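Local coordinates for protein myosin IE heavy chain (Dictyostelium discoideum, PDB 1LKX) that binds actin and hydrolyses ATP in an actin-activated manner as a single-headed myosin, represented here by its motor domain, and may move membranes relative to actin, at residues 56-62 and 75-79; 120-124 and 171-175; 94-100 and 580-586; 9-13 and 27-31. All blocks are in the same frame, centred on the assembly; numbering follows the deposited sequence.

Contact 1: residues 56-62 and 75-79. Unlike the reference sequence in segment 75-79: Met77 (reference Ile).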
# COMPACT_ATOMS: atom_id res chain seq x y z
N ILE A 56 9.03 -21.45 7.56
CA ILE A 56 9.28 -20.77 8.82
C ILE A 56 8.06 -19.99 9.29
O ILE A 56 8.16 -19.14 10.18
CB ILE A 56 10.46 -19.80 8.70
CG1 ILE A 56 10.03 -18.56 7.94
CG2 ILE A 56 11.58 -20.48 7.95
CD1 ILE A 56 11.12 -17.54 7.79
N TYR A 57 6.91 -20.28 8.70
CA TYR A 57 5.68 -19.59 9.07
C TYR A 57 4.62 -20.57 9.54
O TYR A 57 3.43 -20.41 9.27
CB TYR A 57 5.17 -18.79 7.88
CG TYR A 57 6.17 -17.80 7.35
CD1 TYR A 57 6.55 -16.69 8.11
CD2 TYR A 57 6.73 -17.96 6.09
CE1 TYR A 57 7.47 -15.77 7.61
CE2 TYR A 57 7.65 -17.04 5.58
CZ TYR A 57 8.01 -15.95 6.35
OH TYR A 57 8.92 -15.03 5.85
N LYS A 58 5.07 -21.59 10.25
CA LYS A 58 4.19 -22.62 10.78
C LYS A 58 3.70 -22.21 12.16
O LYS A 58 4.41 -21.54 12.91
CB LYS A 58 4.95 -23.93 10.89
CG LYS A 58 5.58 -24.39 9.59
CD LYS A 58 6.54 -25.56 9.80
CE LYS A 58 7.92 -25.12 10.30
NZ LYS A 58 7.96 -24.55 11.68
N GLU A 59 2.48 -22.62 12.50
CA GLU A 59 1.87 -22.31 13.80
C GLU A 59 2.83 -22.62 14.95
O GLU A 59 2.84 -21.95 15.97
CB GLU A 59 0.57 -23.11 13.97
CG GLU A 59 0.57 -24.44 13.20
CD GLU A 59 1.89 -25.20 13.31
OE1 GLU A 59 2.25 -25.64 14.43
OE2 GLU A 59 2.57 -25.36 12.27
N SER A 60 3.66 -23.64 14.76
CA SER A 60 4.62 -24.00 15.79
C SER A 60 5.59 -22.83 15.94
O SER A 60 6.02 -22.49 17.04
CB SER A 60 5.38 -25.26 15.37
OG SER A 60 6.15 -25.03 14.21
N ASP A 61 5.94 -22.20 14.81
CA ASP A 61 6.83 -21.06 14.85
C ASP A 61 6.08 -19.94 15.56
O ASP A 61 6.67 -19.17 16.32
CB ASP A 61 7.21 -20.62 13.43
CG ASP A 61 7.83 -21.74 12.61
OD1 ASP A 61 8.86 -22.31 13.03
OD2 ASP A 61 7.29 -22.05 11.52
N ILE A 62 4.78 -19.86 15.30
CA ILE A 62 3.97 -18.83 15.92
C ILE A 62 4.04 -19.04 17.41
O ILE A 62 4.23 -18.09 18.17
CB ILE A 62 2.52 -18.92 15.48
CG1 ILE A 62 2.40 -18.44 14.04
CG2 ILE A 62 1.65 -18.10 16.38
CD1 ILE A 62 0.99 -18.32 13.53
N PRO A 75 16.01 -13.59 14.43
CA PRO A 75 15.17 -12.51 13.91
C PRO A 75 14.02 -13.09 13.10
O PRO A 75 14.22 -13.98 12.26
CB PRO A 75 16.14 -11.71 13.06
CG PRO A 75 17.42 -11.88 13.80
CD PRO A 75 17.42 -13.34 14.12
N HIS A 76 12.81 -12.61 13.35
CA HIS A 76 11.66 -13.09 12.62
C HIS A 76 10.51 -12.10 12.67
O HIS A 76 10.31 -11.40 13.67
CB HIS A 76 11.18 -14.44 13.16
CG HIS A 76 10.11 -15.09 12.33
ND1 HIS A 76 10.34 -16.20 11.55
CD2 HIS A 76 8.80 -14.78 12.17
CE1 HIS A 76 9.22 -16.55 10.94
NE2 HIS A 76 8.27 -15.70 11.30
N MET A 77 9.78 -12.07 11.57
CA MET A 77 8.62 -11.23 11.41
C MET A 77 7.71 -11.33 12.64
O MET A 77 7.13 -10.34 13.10
CB MET A 77 7.86 -11.70 10.18
CG MET A 77 6.77 -10.78 9.77
SD MET A 77 7.49 -9.19 9.40
CE MET A 77 7.33 -8.32 11.05
N TYR A 78 7.59 -12.53 13.18
CA TYR A 78 6.74 -12.77 14.34
C TYR A 78 7.12 -12.01 15.58
O TYR A 78 6.26 -11.61 16.36
CB TYR A 78 6.71 -14.25 14.66
CG TYR A 78 6.01 -15.09 13.62
CD1 TYR A 78 5.21 -14.51 12.64
CD2 TYR A 78 6.14 -16.47 13.62
CE1 TYR A 78 4.56 -15.30 11.70
CE2 TYR A 78 5.49 -17.27 12.68
CZ TYR A 78 4.71 -16.68 11.72
OH TYR A 78 4.08 -17.47 10.78
N ALA A 79 8.42 -11.80 15.77
CA ALA A 79 8.89 -11.08 16.94
C ALA A 79 8.31 -9.67 16.94
O ALA A 79 8.05 -9.10 18.00
CB ALA A 79 10.40 -11.02 16.92

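Contact 2: residues 120-124 and 171-175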
# COMPACT_ATOMS: atom_id res chain seq x y z
N PHE A 120 -4.38 -15.37 15.94
CA PHE A 120 -4.05 -16.74 16.35
C PHE A 120 -3.64 -16.73 17.81
O PHE A 120 -4.25 -17.39 18.64
CB PHE A 120 -2.90 -17.31 15.51
CG PHE A 120 -2.54 -18.73 15.87
CD1 PHE A 120 -3.10 -19.80 15.19
CD2 PHE A 120 -1.65 -18.99 16.91
CE1 PHE A 120 -2.78 -21.12 15.53
CE2 PHE A 120 -1.33 -20.31 17.26
CZ PHE A 120 -1.89 -21.37 16.57
N VAL A 121 -2.57 -16.01 18.14
CA VAL A 121 -2.19 -15.95 19.53
C VAL A 121 -3.32 -15.18 20.19
O VAL A 121 -3.61 -15.34 21.37
CB VAL A 121 -0.86 -15.19 19.75
CG1 VAL A 121 0.17 -15.68 18.75
CG2 VAL A 121 -1.07 -13.69 19.63
N SER A 122 -3.98 -14.35 19.37
CA SER A 122 -5.09 -13.51 19.80
C SER A 122 -6.32 -14.33 20.17
O SER A 122 -6.99 -14.04 21.16
CB SER A 122 -5.47 -12.54 18.69
OG SER A 122 -6.42 -11.63 19.18
N SER A 123 -6.63 -15.33 19.37
CA SER A 123 -7.76 -16.21 19.67
C SER A 123 -7.22 -17.24 20.68
O SER A 123 -6.39 -16.91 21.53
CB SER A 123 -8.21 -16.92 18.41
OG SER A 123 -7.97 -16.10 17.28
N ASN A 124 -7.67 -18.48 20.57
CA ASN A 124 -7.21 -19.55 21.45
C ASN A 124 -7.94 -20.78 20.98
O ASN A 124 -7.47 -21.52 20.12
CB ASN A 124 -7.58 -19.26 22.91
CG ASN A 124 -6.57 -18.37 23.62
OD1 ASN A 124 -5.37 -18.67 23.64
ND2 ASN A 124 -7.04 -17.27 24.19
N VAL A 171 -9.32 -7.36 26.99
CA VAL A 171 -8.80 -8.68 27.33
C VAL A 171 -7.80 -9.17 26.28
O VAL A 171 -7.01 -10.08 26.55
CB VAL A 171 -9.95 -9.70 27.51
CG1 VAL A 171 -9.43 -11.13 27.45
CG2 VAL A 171 -10.62 -9.46 28.85
N GLY A 172 -7.84 -8.59 25.09
CA GLY A 172 -6.90 -9.00 24.06
C GLY A 172 -7.42 -9.97 23.02
O GLY A 172 -6.64 -10.58 22.30
N SER A 173 -8.74 -10.10 22.93
CA SER A 173 -9.37 -10.99 21.96
C SER A 173 -9.73 -10.26 20.68
O SER A 173 -10.02 -9.06 20.69
CB SER A 173 -10.63 -11.60 22.55
OG SER A 173 -10.34 -12.42 23.65
N PRO A 174 -9.72 -10.98 19.54
CA PRO A 174 -10.06 -10.39 18.24
C PRO A 174 -11.54 -10.10 18.27
O PRO A 174 -12.33 -11.02 18.45
CB PRO A 174 -9.75 -11.53 17.26
CG PRO A 174 -8.89 -12.48 18.02
CD PRO A 174 -9.41 -12.41 19.40
N ILE A 175 -11.94 -8.86 18.11
CA ILE A 175 -13.38 -8.57 18.13
C ILE A 175 -13.85 -8.12 16.76
O ILE A 175 -15.05 -8.05 16.51
CB ILE A 175 -13.76 -7.46 19.16
CG1 ILE A 175 -13.30 -6.09 18.66
CG2 ILE A 175 -13.13 -7.75 20.51
CD1 ILE A 175 -13.72 -4.95 19.56

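Contact 3: residues 94-100 and 580-586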
# COMPACT_ATOMS: atom_id res chain seq x y z
N ASN A 94 -3.12 1.95 21.07
CA ASN A 94 -3.11 1.48 19.68
C ASN A 94 -1.71 1.31 19.12
O ASN A 94 -0.82 2.12 19.37
CB ASN A 94 -3.86 2.46 18.80
CG ASN A 94 -5.33 2.49 19.10
OD1 ASN A 94 -6.06 3.26 18.50
ND2 ASN A 94 -5.77 1.65 20.03
N GLN A 95 -1.53 0.26 18.32
CA GLN A 95 -0.24 -0.02 17.69
C GLN A 95 -0.46 0.05 16.19
O GLN A 95 -1.58 -0.08 15.71
CB GLN A 95 0.23 -1.43 18.05
CG GLN A 95 0.14 -1.79 19.51
CD GLN A 95 1.01 -0.90 20.37
OE1 GLN A 95 2.24 -0.94 20.29
NE2 GLN A 95 0.38 -0.09 21.21
N CYS A 96 0.62 0.25 15.45
CA CYS A 96 0.54 0.29 13.99
C CYS A 96 1.86 -0.15 13.42
O CYS A 96 2.92 0.28 13.86
CB CYS A 96 0.21 1.69 13.50
SG CYS A 96 1.54 2.83 13.76
N VAL A 97 1.79 -1.03 12.43
CA VAL A 97 2.96 -1.54 11.78
C VAL A 97 3.11 -0.89 10.41
O VAL A 97 2.23 -1.04 9.56
CB VAL A 97 2.84 -3.05 11.59
CG1 VAL A 97 4.15 -3.60 11.04
CG2 VAL A 97 2.45 -3.70 12.90
N ILE A 98 4.21 -0.16 10.20
CA ILE A 98 4.43 0.46 8.90
C ILE A 98 5.50 -0.31 8.14
O ILE A 98 6.65 -0.40 8.57
CB ILE A 98 4.83 1.95 9.03
CG1 ILE A 98 6.06 2.11 9.92
CG2 ILE A 98 3.66 2.77 9.56
CD1 ILE A 98 6.56 3.58 10.00
N ILE A 99 5.08 -0.88 7.02
CA ILE A 99 5.92 -1.69 6.16
C ILE A 99 6.23 -0.88 4.91
O ILE A 99 5.33 -0.33 4.29
CB ILE A 99 5.17 -2.98 5.77
CG1 ILE A 99 4.63 -3.63 7.04
CG2 ILE A 99 6.09 -3.93 5.01
CD1 ILE A 99 3.55 -4.60 6.79
N SER A 100 7.50 -0.81 4.56
CA SER A 100 7.95 -0.05 3.41
C SER A 100 8.82 -0.89 2.49
O SER A 100 9.45 -1.85 2.92
CB SER A 100 8.75 1.17 3.88
OG SER A 100 9.98 0.77 4.48
N CYS A 580 -0.24 6.21 17.29
CA CYS A 580 -0.06 4.84 17.77
C CYS A 580 1.40 4.59 18.09
O CYS A 580 2.24 5.43 17.79
CB CYS A 580 -0.48 3.83 16.70
SG CYS A 580 -2.11 4.05 15.92
N SER A 581 1.69 3.44 18.68
CA SER A 581 3.07 3.08 18.99
C SER A 581 3.57 2.39 17.73
O SER A 581 3.02 1.37 17.33
CB SER A 581 3.16 2.12 20.18
OG SER A 581 2.83 2.76 21.40
N PRO A 582 4.61 2.94 17.10
CA PRO A 582 5.23 2.42 15.88
C PRO A 582 6.01 1.12 16.02
O PRO A 582 6.59 0.81 17.07
CB PRO A 582 6.16 3.55 15.45
CG PRO A 582 5.56 4.76 16.08
CD PRO A 582 5.17 4.26 17.43
N HIS A 583 6.01 0.36 14.93
CA HIS A 583 6.70 -0.91 14.81
C HIS A 583 7.08 -0.88 13.34
O HIS A 583 6.20 -0.73 12.49
CB HIS A 583 5.76 -2.07 15.10
CG HIS A 583 5.34 -2.14 16.53
ND1 HIS A 583 6.15 -2.66 17.52
CD2 HIS A 583 4.21 -1.72 17.15
CE1 HIS A 583 5.54 -2.55 18.68
NE2 HIS A 583 4.36 -1.98 18.49
N TYR A 584 8.36 -1.01 13.04
CA TYR A 584 8.77 -0.91 11.65
C TYR A 584 9.33 -2.16 11.02
O TYR A 584 10.07 -2.92 11.64
CB TYR A 584 9.79 0.22 11.49
CG TYR A 584 9.67 1.33 12.51
CD1 TYR A 584 10.21 1.19 13.79
CD2 TYR A 584 9.00 2.51 12.20
CE1 TYR A 584 10.10 2.20 14.74
CE2 TYR A 584 8.88 3.53 13.14
CZ TYR A 584 9.43 3.37 14.41
OH TYR A 584 9.33 4.39 15.34
N VAL A 585 8.93 -2.37 9.77
CA VAL A 585 9.39 -3.49 8.97
C VAL A 585 9.85 -2.82 7.71
O VAL A 585 9.15 -1.97 7.21
CB VAL A 585 8.25 -4.48 8.61
CG1 VAL A 585 8.75 -5.52 7.63
CG2 VAL A 585 7.75 -5.17 9.85
N ARG A 586 11.03 -3.15 7.21
CA ARG A 586 11.50 -2.55 5.98
C ARG A 586 11.95 -3.65 5.03
O ARG A 586 12.96 -4.32 5.26
CB ARG A 586 12.65 -1.58 6.27
CG ARG A 586 12.40 -0.74 7.49
CD ARG A 586 13.01 0.63 7.35
NE ARG A 586 12.30 1.39 6.33
CZ ARG A 586 12.53 2.67 6.07
NH1 ARG A 586 11.84 3.29 5.12
NH2 ARG A 586 13.46 3.33 6.76

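Contact 4: residues 9-13 and 27-31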
# COMPACT_ATOMS: atom_id res chain seq x y z
N GLY A 9 25.20 -15.51 9.79
CA GLY A 9 25.80 -14.13 9.78
C GLY A 9 25.76 -13.43 11.13
O GLY A 9 26.30 -13.93 12.10
N VAL A 10 25.13 -12.27 11.18
CA VAL A 10 25.00 -11.51 12.42
C VAL A 10 23.60 -10.87 12.49
O VAL A 10 23.30 -9.96 11.71
CB VAL A 10 26.08 -10.42 12.52
CG1 VAL A 10 25.60 -9.24 13.36
CG2 VAL A 10 27.31 -11.01 13.14
N PRO A 11 22.74 -11.34 13.42
CA PRO A 11 21.38 -10.80 13.59
C PRO A 11 21.50 -9.40 14.17
O PRO A 11 22.37 -9.14 14.99
CB PRO A 11 20.75 -11.78 14.57
CG PRO A 11 21.91 -12.10 15.46
CD PRO A 11 23.05 -12.31 14.48
N ASP A 12 20.63 -8.49 13.75
CA ASP A 12 20.71 -7.12 14.23
C ASP A 12 22.08 -6.50 13.84
O ASP A 12 23.13 -6.88 14.35
CB ASP A 12 20.52 -7.04 15.75
CG ASP A 12 20.47 -5.60 16.25
OD1 ASP A 12 21.40 -4.83 15.95
OD2 ASP A 12 19.50 -5.24 16.95
N PHE A 13 22.03 -5.51 12.95
CA PHE A 13 23.21 -4.84 12.45
C PHE A 13 23.96 -4.00 13.46
O PHE A 13 25.12 -3.67 13.25
CB PHE A 13 22.85 -3.97 11.23
CG PHE A 13 22.32 -4.75 10.05
CD1 PHE A 13 20.96 -5.00 9.92
CD2 PHE A 13 23.19 -5.25 9.09
CE1 PHE A 13 20.48 -5.75 8.84
CE2 PHE A 13 22.71 -5.99 8.01
CZ PHE A 13 21.35 -6.24 7.89
N ASN A 27 27.00 -8.50 5.28
CA ASN A 27 26.27 -9.26 6.30
C ASN A 27 24.91 -9.68 5.75
O ASN A 27 24.52 -10.84 5.84
CB ASN A 27 26.10 -8.42 7.58
CG ASN A 27 25.32 -9.15 8.67
OD1 ASN A 27 24.10 -9.27 8.61
ND2 ASN A 27 26.03 -9.64 9.68
N LEU A 28 24.19 -8.72 5.16
CA LEU A 28 22.87 -8.96 4.60
C LEU A 28 22.89 -10.01 3.48
O LEU A 28 22.05 -10.91 3.44
CB LEU A 28 22.31 -7.65 4.09
CG LEU A 28 20.89 -7.61 3.55
CD1 LEU A 28 20.34 -6.22 3.76
CD2 LEU A 28 20.86 -7.98 2.10
N THR A 29 23.87 -9.91 2.59
CA THR A 29 24.00 -10.86 1.49
C THR A 29 24.25 -12.26 2.04
O THR A 29 23.75 -13.27 1.54
CB THR A 29 25.17 -10.51 0.61
OG1 THR A 29 25.04 -9.16 0.17
CG2 THR A 29 25.23 -11.44 -0.59
N MET A 30 25.07 -12.31 3.08
CA MET A 30 25.43 -13.56 3.73
C MET A 30 24.20 -14.25 4.29
O MET A 30 23.96 -15.42 4.03
CB MET A 30 26.40 -13.25 4.85
CG MET A 30 27.34 -14.37 5.20
SD MET A 30 28.32 -13.86 6.61
CE MET A 30 29.05 -12.27 6.00
N ARG A 31 23.42 -13.50 5.07
CA ARG A 31 22.20 -14.03 5.68
C ARG A 31 21.27 -14.53 4.58
O ARG A 31 20.89 -15.69 4.54
CB ARG A 31 21.48 -12.94 6.46
CG ARG A 31 22.35 -12.05 7.33
CD ARG A 31 22.80 -12.75 8.61
NE ARG A 31 22.08 -12.30 9.80
CZ ARG A 31 20.81 -12.58 10.08
NH1 ARG A 31 20.09 -13.32 9.25
NH2 ARG A 31 20.27 -12.14 11.21

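Contact 1: residues 56-62 and 75-79
Tyr57 and Tyr78 meet because each ring carbon CG stands anti to its own carbonyl carbon, with chi1 at -57° in Tyr57 and -68° in Tyr78. The second ring is thereby sent across the gap until its OH lies 3.4 Å from Tyr57 CB, at the edge of the Tyr57 ring. On its way the Tyr78 ring passes Ile62, whose CG1 comes within 3.6 Å of Tyr78 CE2, and Asp61, whose CB lies at the ring edge. The His76 ring, whose exact place is less sure, brings NE2 over one Tyr78 face and to about 3.8 Å from Tyr57 CD1; the Tyr57 and His76 planes are inclined at 64°. Ile56 completes the group, its CG1 lying over one Tyr57 face.

Behind this contact the start of helix 59-65 is fixed by Asp61. Its OD2 takes the backbone N of Lys58, the N-cap residue, at 2.6 Å through the anti lone pair, while Lys58 NZ meets both carboxylate oxygens on their syn side, well out of the carboxylate plane. Were Asp61 replaced by an alanine, the Lys58 ammonium would probably lose its counter-charge and the N-cap amide its acceptor. No hydrogen bond joins the two segments directly: Tyr57 OH is bonded to Tyr38 OH, and Tyr78 OH to Gln116 OE1. Since Tyr57 also lines the ADP pocket, the chemistry implies a wall residue seated by aromatic and aliphatic contacts, with its polar end held by strand 38-40.

Contact 2: residues 120-124 and 171-175
Ser122 and Pro174 form the centre of a junction between the C-terminal end of helix 107-121, the helix that follows the P-loop, and the turn of the beta-hairpin made by strands 161-168 and 174-182 at the border of the central myosin sheet. Ser122 CB packs against the Pro174 ring, and Ser122 O lies 3.4 Å from Pro174 CD. With OG anti to the backbone N (chi1 -172°), the Ser122 hydroxyl is directed at the hairpin and gives a weak hydrogen bond to Gly172 O, 3.3 Å long; its exact place is less certain, because the model sets it too near the proline ring. A glycine in place of Pro174 would remove that ring, and would probably open a gap beside Ser122 CB and give the start of strand 174-182 more freedom to turn.

The next shell positions both partners. Gly172, at a positive phi of 99°, turns the chain, and its carbonyl O is held more firmly by Tyr85 OH of helix 77-91. Asn169 OD1 accepts the backbone N of Ser173. Tyr85 also packs on Ser122, as does Phe168 at the end of strand 161-168, so the residue that follows the helix touches both the hairpin and helix 77-91. On the flank of the proline, Ser123 OG comes within 3.8 Å of Pro174 CG while its hydrogen-bond partner is Ser133 OG of helix 127-147.

Contact 3: residues 94-100 and 580-586
Gln95 and Ser581 pair in parallel, as do strands 95-100 and 581-588 as a whole, in the central sheet of the motor domain. Backbone hydrogen bonds come first: Ser581 N to Asn94 O at 2.9 Å, Cys96 N to Ser581 O, Ile98 N to His583 O at 3.1 Å, and Val585 N to Ile98 O, which is nearly straight at 174°. The bonds of His583 N to Cys96 O and Ser100 N to Val585 O are weak.

Apolar contacts form on both faces. Val97 CG1 meets Val585 CG2 at 4.1 Å beside Ile99, while on the other face Ile98 CD1 reaches the edge of the Tyr584 ring, 3.5 Å from CD2.

Two side-chain hydrogen-bond contacts add to these. Gln95, bent at chi2 (-62°), brings OE1 into the His583 ring plane, where His583 NE2 donates to Gln95 OE1 at 3.0 Å, onto a lone pair. Arg586 holds the one atom Ser100 OG side-on, through NE (3.0 Å) and NH1 (3.2 Å), both in the guanidinium plane.

Phe414 lies against the arginine in a cation-pi contact. Ser100 directly precedes the ATP-binding P-loop, so the chemistry implies that this strand end is tied, weakly by backbone and more firmly by the arginine side chain, to a strand of the actin-binding region.

Contact 4: residues 9-13 and 27-31
Gly9, the first residue modelled, lies alongside helix 21-33, its CA 3.5 Å from Arg31 CD and 4.1 Å from Met30 SD. Val10 follows, and here the arginine makes its polar contact: Arg31 NE donates a weak hydrogen bond of 3.3 Å to Val10 O, fairly straight at 162° and approached at the guanidinium edge. The Arg31 chain is bent and folds over the N-terminal segment instead of running straight out from the helix, although the placing of its CG is doubtful. The side chain of Val10 also crosses that of Asn27 at about a right angle.

Pro11 continues along the same guanidinium, with CB 3.4 Å from Arg31 NH2. Asp12 then turns from the helix and spends its carboxylate on backbone amides, OD1 on Val14 N and OD2 on Gly42 N. Phe13 returns to the helix: its ring edge meets Leu28, CZ lying 4.2 Å from CB, and the ring passes obliquely by the Asn27 side chain. The segment, irregular up to this point, thus meets neighbouring turns of the helix through one arginine and one phenylalanine.

The unit sits at the border of the central sheet. Phe13 stacks on Phe24 of helix 21-33 and pairs by backbone with Tyr40 of strand 38-40 at one edge of the sheet, while Arg31 NH1 donates weakly to Tyr38 O of that strand.

How the contacts relate
Contact 4 comes first along the chain, contact 1 follows, and contact 2 is nested inside the long loop closed by contact 3. Contacts 1 and 3 have centres about 18 Å apart and touch where Met77 CE of helix 77-91 packs on Val585 CG2. Contact 1 also meets contact 2, about 17 Å away, through Ile62 on Phe120 and Val121, and contact 4 through Pro75 on Pro11. Contacts 2 and 4, about 34 Å apart, do not touch; they lie at opposite borders of the seven-stranded sheet, with contact 3 within it. Contact 1 thus links the other three, joining the sheet core beside the nucleotide to both margins through helix 59-65, helix 77-91 and the loop at Pro75.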